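Local coordinates for encapsidation protein (PDB 5HD9) that probably hydrolyses ATP through its N-terminal ASCE domain to drive the packaging of phage phi29 DNA into the viral capsid, at residues A[117-121]-A[154-158]; A[90-94]-A[105-109]; A[8-14]-A[177-181]; A[29-33]-A[65-70]. All coordinates share one frame; numbering follows the deposited sequence.

Contact 1 (A[117-121]-A[154-158]); sequences FIREK and SNAVS
Ile118 packs on Ser154, its CB and CD1 each 3.5 Å from Ser154 OG. CG1 stands anti to the carbonyl carbon (chi1 -63°) and the chain is then extended, which carries CD1 to the serine, while the other branch, CG2, turns down the loop and sits 4.0 Å from Ala156 CB and about as far from Ser158 CB. A branched residue suits this place because one side chain serves several positions of the opposite loop. Phe117 adds its CE1, 3.7 Å from Ser154 CB, and the ring is backed on one face by Ile118 CG1. Ser154 OG is held anti to its backbone N (chi1 176°), and there it accepts from Ala156 N at 2.9 Å, an ST turn. Both loops follow parallel neighbouring strands, 109-115 and 149-153, of the ASCE sheet; in such ATPases the ends of these strands commonly carry the Walker B and sensor or coupling residues. Asn155 ND2 bonds to Ala22 O of the probable Walker A loop. No direct hydrogen bond joins the segments; water bridges them instead. One water donates to Ile118 O at 2.6 Å and also bonds to Ser154 OG, and a second links Glu120 OE1 to Asn155 N. Small Ala156 leaves room for two long neighbours: Glu120, which touches it through CG, and Lys121, whose chain bends back until CE lies 3.6 Å from Ala156 CB, both exposed to solvent.

Contact 2 (A[90-94]-A[105-109]); sequences GWAIP and AYPNV
Trp91 and Ile93 stand two residues apart on strand 87-94, so the alternation of the extended backbone turns both side chains to the same loop, 105-109, where Tyr106 is itself extended before the chain bends at Pro107. The edge of the Tyr106 ring points into the face of the Trp91 indole in a T-shaped (edge-to-face) pair: the tyrosine ring and the five-membered ring have centroids 4.7 Å apart and planes at 66°. The touching edge is CD1 with CE1, and CD1 sits over the middle of the indole, 3.6 Å from Trp91 CD2. Tryptophan suits this place because its broad ring also reaches beyond the tyrosine: Trp91 CZ3 meets Val109 CG2 at 3.5 Å, CH2 meets Pro107 CD at 3.8 Å, and CZ2 lies near Ala105 O. Ile93 comes from the opposite direction to Tyr106, its extended chain (chi2 -177°) bringing CD1 to 3.7 Å from Tyr106 OH. The side chain's one polar atom, OH, is satisfied by Glu101 O, at the end of helix 98-101, while Trp91 rests on Gln45 and Ile47 of the adjoining strand 45-50. No hydrogen bond joins the segments, so this contact rests on dispersion and on the weak attraction of polarised ring C-H groups for the indole pi cloud; the loop's polar anchors lie elsewhere, where Asn108 N bonds to Gln45 OE1 and Asn108 ND2 to Gly43 O.

Contact 3 (A[8-14]-A[177-181]); sequences KMLSYDR and FNVYD
Arg14 reaches Tyr180 because its CG stands anti to the carbonyl carbon (chi1 -60°) and the chain bends at chi2 (-45°), which lays the guanidinium edge against the carbonyl oxygen. Two nitrogens grip that one atom side-on: NE to Tyr180 O at 2.8 Å, nearly straight, and NH2 more bent, at 3.2 Å. The third nitrogen, NH1, turns back to Tyr12 O at 2.7 Å; both oxygens lie in the guanidinium plane and together fix its rotation. Only arginine offers so many N-H groups in one plane. Tyr12 lies across Val179 at about a right angle, CE1 only 3.3 Å from Val179 CG2, a tight fit, and sets its CE2 over one face of Phe177, the ring planes inclined at 37°. Lys8, long and extended, runs its methylenes past the rim of that ring, CE 3.5 Å from Phe177 CE2, so its aliphatic part packs while the amine can stay near solvent. Met9 (selenomethionine) brings CB to 4.1 Å from Phe177 CE1, and its selenium end leads away to Leu184 and Ile151. Helix 7-11 and the turn after it are held against strand 177-179, outermost in the P-loop NTPase sheet and antiparallel to 183-186, and the residues just beyond.

Contact 4 (A[29-33]-A[65-70]); sequences YAMKV and DVAQEF
Val66 packs closely against Tyr29, Lys32 and Val33, three residues on one side of helix 26-42. Its CG1 is the touching branch: it lies over the Tyr29 ring face in a CH-pi contact, 4.1 Å from the centroid, and also meets Lys32 CB at 3.7 Å and Val33 CG2 at 3.8 Å. A beta-branched valine, compact and apolar, suits this buried place between three helix side chains. Phe70 extends the apolar patch, with CZ 4.2 Å from Val33 CG1, and continues along the helix to Ile36 and Ile40. Tyr29 takes its place because CG is anti to the backbone N (chi1 -180°), sending the ring across to the loop. The exposed side is polar, and still close at the tyrosine: CE2 lies 3.2 Å from Asp65 O, and the phenol donates to Glu69 OE2 at 2.9 Å, on the anti side of the carboxylate and 27° out of its plane. Glu69 is solvent-exposed, its chain bent at chi2 to reach over. The loose part is between Lys32 and the exposed Asp65, where NZ stays 4.5 Å from Asp65 OD2, beyond a salt bridge, so attraction there is probably long-range. Helix 26-42 begins within the probable Walker A motif, whose residues Tyr29 touches, consistent with the P-loop helix of an ASCE ATPase; the loop 65-70, on the way from strand 45-50 to 75-78, lies against its flank.

Overall arrangement
All four contacts are spread round one ASCE domain. Contacts 1 and 4 both reach the probable Walker A loop: Val157 of contact 1 and Tyr29 of contact 4 each touch its residues, though the contact centres are 23 Å apart. Contact 3 joins the chain's beginning and end, and the loop it closes encloses the other three; Met9 comes near the Walker A-like loop without touching it and meets contact 4 directly, Met9 CE lying 4.1 Å from Met31 SE, both selenomethionines. Contact 2 sits across the chain's centre from contact 1, their centres 24 Å apart, and shares the central sheet with contact 3.

Contact 1 (A[117-121]-A[154-158])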
loop_
_atom_site.group_PDB
_atom_site.type_symbol
_atom_site.label_atom_id
_atom_site.label_comp_id
_atom_site.label_asym_id
_atom_site.label_seq_id
_atom_site.Cartn_x
_atom_site.Cartn_y
_atom_site.Cartn_z
ATOM N N PHE A 117 0.778 4.333 7.174
ATOM C CA PHE A 117 -0.514 4.002 7.781
ATOM C C PHE A 117 -0.546 4.193 9.296
ATOM O O PHE A 117 -1.613 4.140 9.909
ATOM C CB PHE A 117 -0.899 2.559 7.447
ATOM C CG PHE A 117 -0.219 1.527 8.311
ATOM C CD1 PHE A 117 1.060 1.084 8.012
ATOM C CD2 PHE A 117 -0.865 0.991 9.416
ATOM C CE1 PHE A 117 1.683 0.136 8.801
ATOM C CE2 PHE A 117 -0.246 0.039 10.209
ATOM C CZ PHE A 117 1.029 -0.389 9.899
ATOM N N ILE A 118 0.618 4.399 9.901
ATOM C CA ILE A 118 0.694 4.694 11.328
ATOM C C ILE A 118 0.803 6.203 11.517
ATOM O O ILE A 118 1.689 6.836 10.938
ATOM C CB ILE A 118 1.902 3.997 11.995
ATOM C CG1 ILE A 118 1.759 2.475 11.903
ATOM C CG2 ILE A 118 2.030 4.423 13.458
ATOM C CD1 ILE A 118 2.998 1.711 12.334
ATOM N N ARG A 119 -0.098 6.780 12.310
ATOM C CA ARG A 119 -0.020 8.204 12.605
ATOM C C ARG A 119 1.276 8.431 13.365
ATOM O O ARG A 119 1.372 8.152 14.561
ATOM C CB ARG A 119 -1.235 8.682 13.397
ATOM C CG ARG A 119 -2.462 8.945 12.540
ATOM C CD ARG A 119 -2.245 10.083 11.542
ATOM N NE ARG A 119 -2.139 11.388 12.186
ATOM C CZ ARG A 119 -1.782 12.503 11.558
ATOM N NH1 ARG A 119 -1.480 12.479 10.265
ATOM N NH2 ARG A 119 -1.719 13.647 12.224
ATOM N N GLU A 120 2.263 8.960 12.646
ATOM C CA GLU A 120 3.665 8.788 13.004
ATOM C C GLU A 120 4.310 10.055 13.545
ATOM O O GLU A 120 4.539 10.985 12.773
ATOM C CB GLU A 120 4.449 8.310 11.764
ATOM C CG GLU A 120 5.984 8.282 11.916
ATOM C CD GLU A 120 6.729 8.395 10.588
ATOM O OE1 GLU A 120 6.103 8.743 9.561
ATOM O OE2 GLU A 120 7.951 8.128 10.574
ATOM N N LYS A 121 4.598 10.128 14.845
ATOM C CA LYS A 121 4.028 9.291 15.901
ATOM C C LYS A 121 3.081 10.216 16.638
ATOM O O LYS A 121 2.301 9.804 17.503
ATOM C CB LYS A 121 5.106 8.745 16.863
ATOM C CG LYS A 121 6.532 8.749 16.313
ATOM C CD LYS A 121 6.683 7.727 15.199
ATOM C CE LYS A 121 7.139 6.373 15.709
ATOM N NZ LYS A 121 8.620 6.261 15.691
ATOM N N SER A 154 4.938 1.679 6.795
ATOM C CA SER A 154 5.260 2.736 7.748
ATOM C C SER A 154 6.729 2.704 8.139
ATOM O O SER A 154 7.327 1.633 8.255
ATOM C CB SER A 154 4.393 2.615 9.002
ATOM O OG SER A 154 4.762 3.591 9.962
ATOM N N ASN A 155 7.303 3.887 8.339
ATOM C CA ASN A 155 8.651 4.003 8.875
ATOM C C ASN A 155 8.623 3.817 10.385
ATOM O O ASN A 155 9.653 3.586 11.017
ATOM C CB ASN A 155 9.271 5.358 8.520
ATOM C CG ASN A 155 9.256 5.643 7.028
ATOM O OD1 ASN A 155 8.774 6.689 6.594
ATOM N ND2 ASN A 155 9.791 4.718 6.236
ATOM N N ALA A 156 7.428 3.921 10.957
ATOM C CA ALA A 156 7.242 3.724 12.385
ATOM C C ALA A 156 7.114 2.246 12.699
ATOM O O ALA A 156 7.019 1.407 11.803
ATOM C CB ALA A 156 6.016 4.471 12.872
ATOM N N VAL A 157 7.106 1.934 13.986
ATOM C CA VAL A 157 6.981 0.559 14.431
ATOM C C VAL A 157 6.195 0.591 15.743
ATOM O O VAL A 157 6.596 0.039 16.762
ATOM C CB VAL A 157 8.385 -0.111 14.549
ATOM C CG1 VAL A 157 9.325 0.745 15.377
ATOM C CG2 VAL A 157 8.308 -1.557 15.068
ATOM N N SER A 158 5.064 1.291 15.696
ATOM C CA SER A 158 4.088 1.247 16.774
ATOM C C SER A 158 3.340 -0.071 16.687
ATOM O O SER A 158 2.480 -0.256 15.827
ATOM C CB SER A 158 3.114 2.422 16.692
ATOM O OG SER A 158 2.092 2.300 17.665
HETATM O O HOH W 1 3.288 5.782 9.152
HETATM O O HOH W 2 6.265 6.165 7.509
#

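Contact 2 (A[90-94]-A[105-109])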
loop_
_atom_site.group_PDB
_atom_site.type_symbol
_atom_site.label_atom_id
_atom_site.label_comp_id
_atom_site.label_asym_id
_atom_site.label_seq_id
_atom_site.Cartn_x
_atom_site.Cartn_y
_atom_site.Cartn_z
ATOM N N GLY A 90 -4.630 3.031 -12.193
ATOM C CA GLY A 90 -4.768 3.153 -10.755
ATOM C C GLY A 90 -5.381 4.449 -10.267
ATOM O O GLY A 90 -5.644 5.364 -11.049
ATOM N N TRP A 91 -5.597 4.506 -8.954
ATOM C CA TRP A 91 -6.199 5.653 -8.289
ATOM C C TRP A 91 -5.430 6.012 -7.027
ATOM O O TRP A 91 -4.933 5.131 -6.325
ATOM C CB TRP A 91 -7.654 5.366 -7.904
ATOM C CG TRP A 91 -8.562 5.028 -9.042
ATOM C CD1 TRP A 91 -9.429 5.868 -9.678
ATOM C CD2 TRP A 91 -8.706 3.752 -9.672
ATOM N NE1 TRP A 91 -10.103 5.195 -10.667
ATOM C CE2 TRP A 91 -9.675 3.890 -10.684
ATOM C CE3 TRP A 91 -8.107 2.502 -9.478
ATOM C CZ2 TRP A 91 -10.059 2.834 -11.501
ATOM C CZ3 TRP A 91 -8.490 1.452 -10.290
ATOM C CH2 TRP A 91 -9.456 1.624 -11.289
ATOM N N ALA A 92 -5.346 7.308 -6.743
ATOM C CA ALA A 92 -4.884 7.786 -5.445
ATOM C C ALA A 92 -6.105 8.210 -4.636
ATOM O O ALA A 92 -6.883 9.049 -5.086
ATOM C CB ALA A 92 -3.911 8.943 -5.603
ATOM N N ILE A 93 -6.276 7.624 -3.454
ATOM C CA ILE A 93 -7.468 7.867 -2.643
ATOM C C ILE A 93 -7.111 8.332 -1.236
ATOM O O ILE A 93 -6.378 7.646 -0.526
ATOM C CB ILE A 93 -8.343 6.594 -2.557
ATOM C CG1 ILE A 93 -8.943 6.301 -3.934
ATOM C CG2 ILE A 93 -9.444 6.758 -1.501
ATOM C CD1 ILE A 93 -9.890 5.124 -3.986
ATOM N N PRO A 94 -7.636 9.501 -0.821
ATOM C CA PRO A 94 -7.518 9.854 0.593
ATOM C C PRO A 94 -8.554 9.078 1.391
ATOM O O PRO A 94 -9.743 9.201 1.100
ATOM C CB PRO A 94 -7.802 11.364 0.620
ATOM C CG PRO A 94 -8.009 11.782 -0.831
ATOM C CD PRO A 94 -8.364 10.540 -1.571
ATOM N N ALA A 105 -15.912 3.935 -10.601
ATOM C CA ALA A 105 -15.766 2.524 -10.949
ATOM C C ALA A 105 -14.332 2.043 -10.744
ATOM O O ALA A 105 -13.375 2.779 -10.989
ATOM C CB ALA A 105 -16.197 2.288 -12.388
ATOM N N TYR A 106 -14.204 0.797 -10.293
ATOM C CA TYR A 106 -12.914 0.171 -10.029
ATOM C C TYR A 106 -12.942 -1.257 -10.579
ATOM O O TYR A 106 -13.180 -2.204 -9.835
ATOM C CB TYR A 106 -12.611 0.175 -8.527
ATOM C CG TYR A 106 -12.654 1.557 -7.911
ATOM C CD1 TYR A 106 -11.558 2.404 -7.990
ATOM C CD2 TYR A 106 -13.789 2.015 -7.258
ATOM C CE1 TYR A 106 -11.589 3.668 -7.434
ATOM C CE2 TYR A 106 -13.830 3.282 -6.698
ATOM C CZ TYR A 106 -12.726 4.102 -6.790
ATOM O OH TYR A 106 -12.755 5.364 -6.240
ATOM N N PRO A 107 -12.712 -1.409 -11.894
ATOM C CA PRO A 107 -12.974 -2.675 -12.591
ATOM C C PRO A 107 -12.109 -3.870 -12.182
ATOM O O PRO A 107 -12.649 -4.970 -12.091
ATOM C CB PRO A 107 -12.704 -2.320 -14.061
ATOM C CG PRO A 107 -12.882 -0.845 -14.135
ATOM C CD PRO A 107 -12.351 -0.338 -12.841
ATOM N N ASN A 108 -10.810 -3.678 -11.958
ATOM C CA ASN A 108 -9.908 -4.818 -11.795
ATOM C C ASN A 108 -8.742 -4.546 -10.847
ATOM O O ASN A 108 -7.586 -4.793 -11.187
ATOM C CB ASN A 108 -9.374 -5.241 -13.167
ATOM C CG ASN A 108 -8.691 -6.598 -13.143
ATOM O OD1 ASN A 108 -9.056 -7.478 -12.365
ATOM N ND2 ASN A 108 -7.691 -6.770 -14.000
ATOM N N VAL A 109 -9.050 -4.048 -9.656
ATOM C CA VAL A 109 -8.026 -3.770 -8.655
ATOM C C VAL A 109 -7.606 -5.064 -7.964
ATOM O O VAL A 109 -8.452 -5.860 -7.564
ATOM C CB VAL A 109 -8.529 -2.755 -7.603
ATOM C CG1 VAL A 109 -7.488 -2.544 -6.506
ATOM C CG2 VAL A 109 -8.878 -1.430 -8.270
#

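Contact 3 (A[8-14]-A[177-181])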
loop_
_atom_site.group_PDB
_atom_site.type_symbol
_atom_site.label_atom_id
_atom_site.label_comp_id
_atom_site.label_asym_id
_atom_site.label_seq_id
_atom_site.Cartn_x
_atom_site.Cartn_y
_atom_site.Cartn_z
ATOM N N LYS A 8 9.504 -12.375 -0.728
ATOM C CA LYS A 8 9.132 -13.271 0.362
ATOM C C LYS A 8 7.827 -12.829 1.009
ATOM O O LYS A 8 6.957 -13.655 1.281
ATOM C CB LYS A 8 10.234 -13.355 1.420
ATOM C CG LYS A 8 9.919 -14.372 2.512
ATOM C CD LYS A 8 11.173 -14.927 3.167
ATOM C CE LYS A 8 10.863 -15.553 4.524
ATOM N NZ LYS A 8 12.097 -15.798 5.326
HETATM N N MSE A 9 7.692 -11.527 1.248
HETATM C CA MSE A 9 6.466 -10.972 1.815
HETATM C C MSE A 9 5.260 -11.317 0.947
HETATM O O MSE A 9 4.230 -11.766 1.450
HETATM C CB MSE A 9 6.586 -9.450 1.970
HETATM C CG MSE A 9 5.366 -8.777 2.595
HETATM SE SE MSE A 9 4.045 -8.171 1.280
HETATM C CE MSE A 9 5.089 -6.756 0.428
ATOM N N LEU A 10 5.401 -11.117 -0.360
ATOM C CA LEU A 10 4.315 -11.367 -1.305
ATOM C C LEU A 10 3.970 -12.849 -1.411
ATOM O O LEU A 10 2.817 -13.206 -1.657
ATOM C CB LEU A 10 4.685 -10.826 -2.687
ATOM C CG LEU A 10 4.740 -9.302 -2.814
ATOM C CD1 LEU A 10 5.518 -8.901 -4.058
ATOM C CD2 LEU A 10 3.338 -8.718 -2.850
ATOM N N SER A 11 4.971 -13.706 -1.226
ATOM C CA SER A 11 4.779 -15.147 -1.363
ATOM C C SER A 11 3.813 -15.701 -0.316
ATOM O O SER A 11 3.199 -16.745 -0.526
ATOM C CB SER A 11 6.124 -15.876 -1.268
ATOM O OG SER A 11 6.650 -15.816 0.045
ATOM N N TYR A 12 3.680 -15.006 0.811
ATOM C CA TYR A 12 2.744 -15.420 1.854
ATOM C C TYR A 12 1.305 -15.348 1.357
ATOM O O TYR A 12 0.427 -16.041 1.870
ATOM C CB TYR A 12 2.902 -14.556 3.103
ATOM C CG TYR A 12 4.048 -14.970 3.998
ATOM C CD1 TYR A 12 3.870 -15.936 4.977
ATOM C CD2 TYR A 12 5.306 -14.396 3.863
ATOM C CE1 TYR A 12 4.906 -16.319 5.797
ATOM C CE2 TYR A 12 6.350 -14.773 4.681
ATOM C CZ TYR A 12 6.146 -15.735 5.646
ATOM O OH TYR A 12 7.184 -16.120 6.462
ATOM N N ASP A 13 1.068 -14.494 0.366
ATOM C CA ASP A 13 -0.230 -14.426 -0.292
ATOM C C ASP A 13 -1.347 -14.029 0.681
ATOM O O ASP A 13 -2.475 -14.510 0.568
ATOM C CB ASP A 13 -0.544 -15.778 -0.946
ATOM C CG ASP A 13 -1.245 -15.635 -2.281
ATOM O OD1 ASP A 13 -1.965 -14.634 -2.479
ATOM O OD2 ASP A 13 -1.071 -16.531 -3.137
ATOM N N ARG A 14 -1.033 -13.153 1.632
ATOM C CA ARG A 14 -2.023 -12.693 2.607
ATOM C C ARG A 14 -2.766 -11.468 2.078
ATOM O O ARG A 14 -2.193 -10.647 1.365
ATOM C CB ARG A 14 -1.357 -12.370 3.953
ATOM C CG ARG A 14 -0.635 -13.549 4.611
ATOM C CD ARG A 14 -1.475 -14.823 4.554
ATOM N NE ARG A 14 -1.163 -15.771 5.625
ATOM C CZ ARG A 14 -0.439 -16.881 5.487
ATOM N NH1 ARG A 14 0.091 -17.221 4.317
ATOM N NH2 ARG A 14 -0.242 -17.664 6.540
ATOM N N PHE A 177 9.245 -11.815 10.167
ATOM C CA PHE A 177 7.879 -12.133 9.761
ATOM C C PHE A 177 7.042 -12.692 10.904
ATOM O O PHE A 177 7.359 -13.740 11.472
ATOM C CB PHE A 177 7.879 -13.136 8.604
ATOM C CG PHE A 177 8.421 -12.582 7.318
ATOM C CD1 PHE A 177 7.645 -11.755 6.524
ATOM C CD2 PHE A 177 9.704 -12.893 6.900
ATOM C CE1 PHE A 177 8.139 -11.245 5.341
ATOM C CE2 PHE A 177 10.204 -12.382 5.716
ATOM C CZ PHE A 177 9.419 -11.560 4.937
ATOM N N ASN A 178 5.981 -11.967 11.237
ATOM C CA ASN A 178 4.920 -12.471 12.096
ATOM C C ASN A 178 3.724 -12.832 11.228
ATOM O O ASN A 178 3.136 -11.967 10.577
ATOM C CB ASN A 178 4.529 -11.439 13.150
ATOM C CG ASN A 178 5.518 -11.376 14.291
ATOM O OD1 ASN A 178 5.325 -12.008 15.329
ATOM N ND2 ASN A 178 6.595 -10.621 14.102
ATOM N N VAL A 179 3.371 -14.112 11.229
ATOM C CA VAL A 179 2.425 -14.657 10.266
ATOM C C VAL A 179 1.102 -15.030 10.920
ATOM O O VAL A 179 1.075 -15.661 11.976
ATOM C CB VAL A 179 3.006 -15.908 9.566
ATOM C CG1 VAL A 179 2.056 -16.411 8.481
ATOM C CG2 VAL A 179 4.375 -15.598 8.977
ATOM N N TYR A 180 0.009 -14.640 10.272
ATOM C CA TYR A 180 -1.335 -14.966 10.731
ATOM C C TYR A 180 -2.124 -15.511 9.543
ATOM O O TYR A 180 -1.630 -15.492 8.416
ATOM C CB TYR A 180 -2.004 -13.731 11.340
ATOM C CG TYR A 180 -1.103 -12.999 12.312
ATOM C CD1 TYR A 180 -0.208 -12.038 11.864
ATOM C CD2 TYR A 180 -1.134 -13.280 13.672
ATOM C CE1 TYR A 180 0.627 -11.373 12.741
ATOM C CE2 TYR A 180 -0.300 -12.617 14.558
ATOM C CZ TYR A 180 0.577 -11.664 14.084
ATOM O OH TYR A 180 1.410 -10.998 14.954
ATOM N N ASP A 181 -3.336 -16.001 9.786
ATOM C CA ASP A 181 -4.092 -16.680 8.736
ATOM C C ASP A 181 -4.388 -15.771 7.544
ATOM O O ASP A 181 -4.214 -16.180 6.394
ATOM C CB ASP A 181 -5.403 -17.242 9.294
ATOM C CG ASP A 181 -5.189 -18.454 10.186
ATOM O OD1 ASP A 181 -4.227 -19.218 9.945
ATOM O OD2 ASP A 181 -5.990 -18.649 11.124
#

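Contact 4 (A[29-33]-A[65-70])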
loop_
_atom_site.group_PDB
_atom_site.type_symbol
_atom_site.label_atom_id
_atom_site.label_comp_id
_atom_site.label_asym_id
_atom_site.label_seq_id
_atom_site.Cartn_x
_atom_site.Cartn_y
_atom_site.Cartn_z
ATOM N N TYR A 29 9.282 2.502 -2.704
ATOM C CA TYR A 29 9.711 2.355 -4.087
ATOM C C TYR A 29 9.245 1.023 -4.669
ATOM O O TYR A 29 8.643 0.977 -5.741
ATOM C CB TYR A 29 11.232 2.461 -4.171
ATOM C CG TYR A 29 11.790 2.327 -5.570
ATOM C CD1 TYR A 29 12.053 1.080 -6.119
ATOM C CD2 TYR A 29 12.073 3.450 -6.331
ATOM C CE1 TYR A 29 12.567 0.956 -7.394
ATOM C CE2 TYR A 29 12.589 3.338 -7.604
ATOM C CZ TYR A 29 12.834 2.091 -8.130
ATOM O OH TYR A 29 13.351 1.985 -9.400
ATOM N N ALA A 30 9.540 -0.058 -3.954
ATOM C CA ALA A 30 9.177 -1.399 -4.393
ATOM C C ALA A 30 7.678 -1.517 -4.643
ATOM O O ALA A 30 7.245 -2.211 -5.566
ATOM C CB ALA A 30 9.618 -2.427 -3.362
HETATM N N MSE A 31 6.887 -0.836 -3.819
HETATM C CA MSE A 31 5.436 -0.950 -3.895
HETATM C C MSE A 31 4.840 0.036 -4.898
HETATM O O MSE A 31 3.617 0.148 -5.018
HETATM C CB MSE A 31 4.816 -0.750 -2.510
HETATM C CG MSE A 31 5.064 -1.907 -1.540
HETATM SE SE MSE A 31 4.523 -3.648 -2.260
HETATM C CE MSE A 31 6.233 -4.273 -2.946
ATOM N N LYS A 32 5.707 0.759 -5.602
ATOM C CA LYS A 32 5.303 1.462 -6.814
ATOM C C LYS A 32 5.579 0.534 -8.005
ATOM O O LYS A 32 4.734 0.356 -8.882
ATOM C CB LYS A 32 6.052 2.795 -6.977
ATOM C CG LYS A 32 5.668 3.907 -5.990
ATOM C CD LYS A 32 6.390 5.211 -6.356
ATOM C CE LYS A 32 6.068 6.393 -5.431
ATOM N NZ LYS A 32 5.055 6.122 -4.374
ATOM N N VAL A 33 6.764 -0.070 -8.012
ATOM C CA VAL A 33 7.189 -0.962 -9.092
ATOM C C VAL A 33 6.286 -2.186 -9.241
ATOM O O VAL A 33 5.954 -2.581 -10.359
ATOM C CB VAL A 33 8.647 -1.457 -8.876
ATOM C CG1 VAL A 33 9.023 -2.547 -9.891
ATOM C CG2 VAL A 33 9.614 -0.301 -8.972
ATOM N N ASP A 65 9.840 8.454 -8.993
ATOM C CA ASP A 65 10.723 7.456 -8.392
ATOM C C ASP A 65 11.071 6.341 -9.374
ATOM O O ASP A 65 12.215 5.894 -9.442
ATOM C CB ASP A 65 10.073 6.837 -7.150
ATOM C CG ASP A 65 10.156 7.732 -5.931
ATOM O OD1 ASP A 65 11.094 8.550 -5.845
ATOM O OD2 ASP A 65 9.281 7.601 -5.049
ATOM N N VAL A 66 10.076 5.917 -10.143
ATOM C CA VAL A 66 10.151 4.669 -10.889
ATOM C C VAL A 66 10.147 4.870 -12.403
ATOM O O VAL A 66 10.089 3.903 -13.162
ATOM C CB VAL A 66 8.973 3.755 -10.500
ATOM C CG1 VAL A 66 9.011 3.469 -9.007
ATOM C CG2 VAL A 66 7.644 4.405 -10.877
ATOM N N ALA A 67 10.205 6.124 -12.840
ATOM C CA ALA A 67 10.141 6.441 -14.262
ATOM C C ALA A 67 11.266 5.766 -15.044
ATOM O O ALA A 67 11.082 5.377 -16.195
ATOM C CB ALA A 67 10.190 7.947 -14.468
ATOM N N GLN A 68 12.427 5.615 -14.414
ATOM C CA GLN A 68 13.585 5.046 -15.094
ATOM C C GLN A 68 13.450 3.528 -15.256
ATOM O O GLN A 68 14.172 2.921 -16.042
ATOM C CB GLN A 68 14.876 5.379 -14.337
ATOM C CG GLN A 68 14.947 6.804 -13.786
ATOM C CD GLN A 68 14.660 7.870 -14.832
ATOM O OE1 GLN A 68 14.927 7.684 -16.019
ATOM N NE2 GLN A 68 14.110 8.996 -14.391
ATOM N N GLU A 69 12.526 2.922 -14.516
ATOM C CA GLU A 69 12.285 1.480 -14.606
ATOM C C GLU A 69 11.403 1.099 -15.786
ATOM O O GLU A 69 11.415 -0.051 -16.235
ATOM C CB GLU A 69 11.632 0.972 -13.323
ATOM C CG GLU A 69 12.566 0.964 -12.121
ATOM C CD GLU A 69 12.950 -0.445 -11.638
ATOM O OE1 GLU A 69 12.407 -1.444 -12.158
ATOM O OE2 GLU A 69 13.800 -0.553 -10.730
ATOM N N PHE A 70 10.623 2.061 -16.269
ATOM C CA PHE A 70 9.662 1.817 -17.337
ATOM C C PHE A 70 9.795 2.877 -18.426
ATOM O O PHE A 70 8.840 3.602 -18.709
ATOM C CB PHE A 70 8.235 1.814 -16.782
ATOM C CG PHE A 70 8.030 0.871 -15.626
ATOM C CD1 PHE A 70 7.731 -0.463 -15.844
ATOM C CD2 PHE A 70 8.136 1.324 -14.320
ATOM C CE1 PHE A 70 7.543 -1.329 -14.781
ATOM C CE2 PHE A 70 7.950 0.462 -13.252
ATOM C CZ PHE A 70 7.651 -0.866 -13.483
#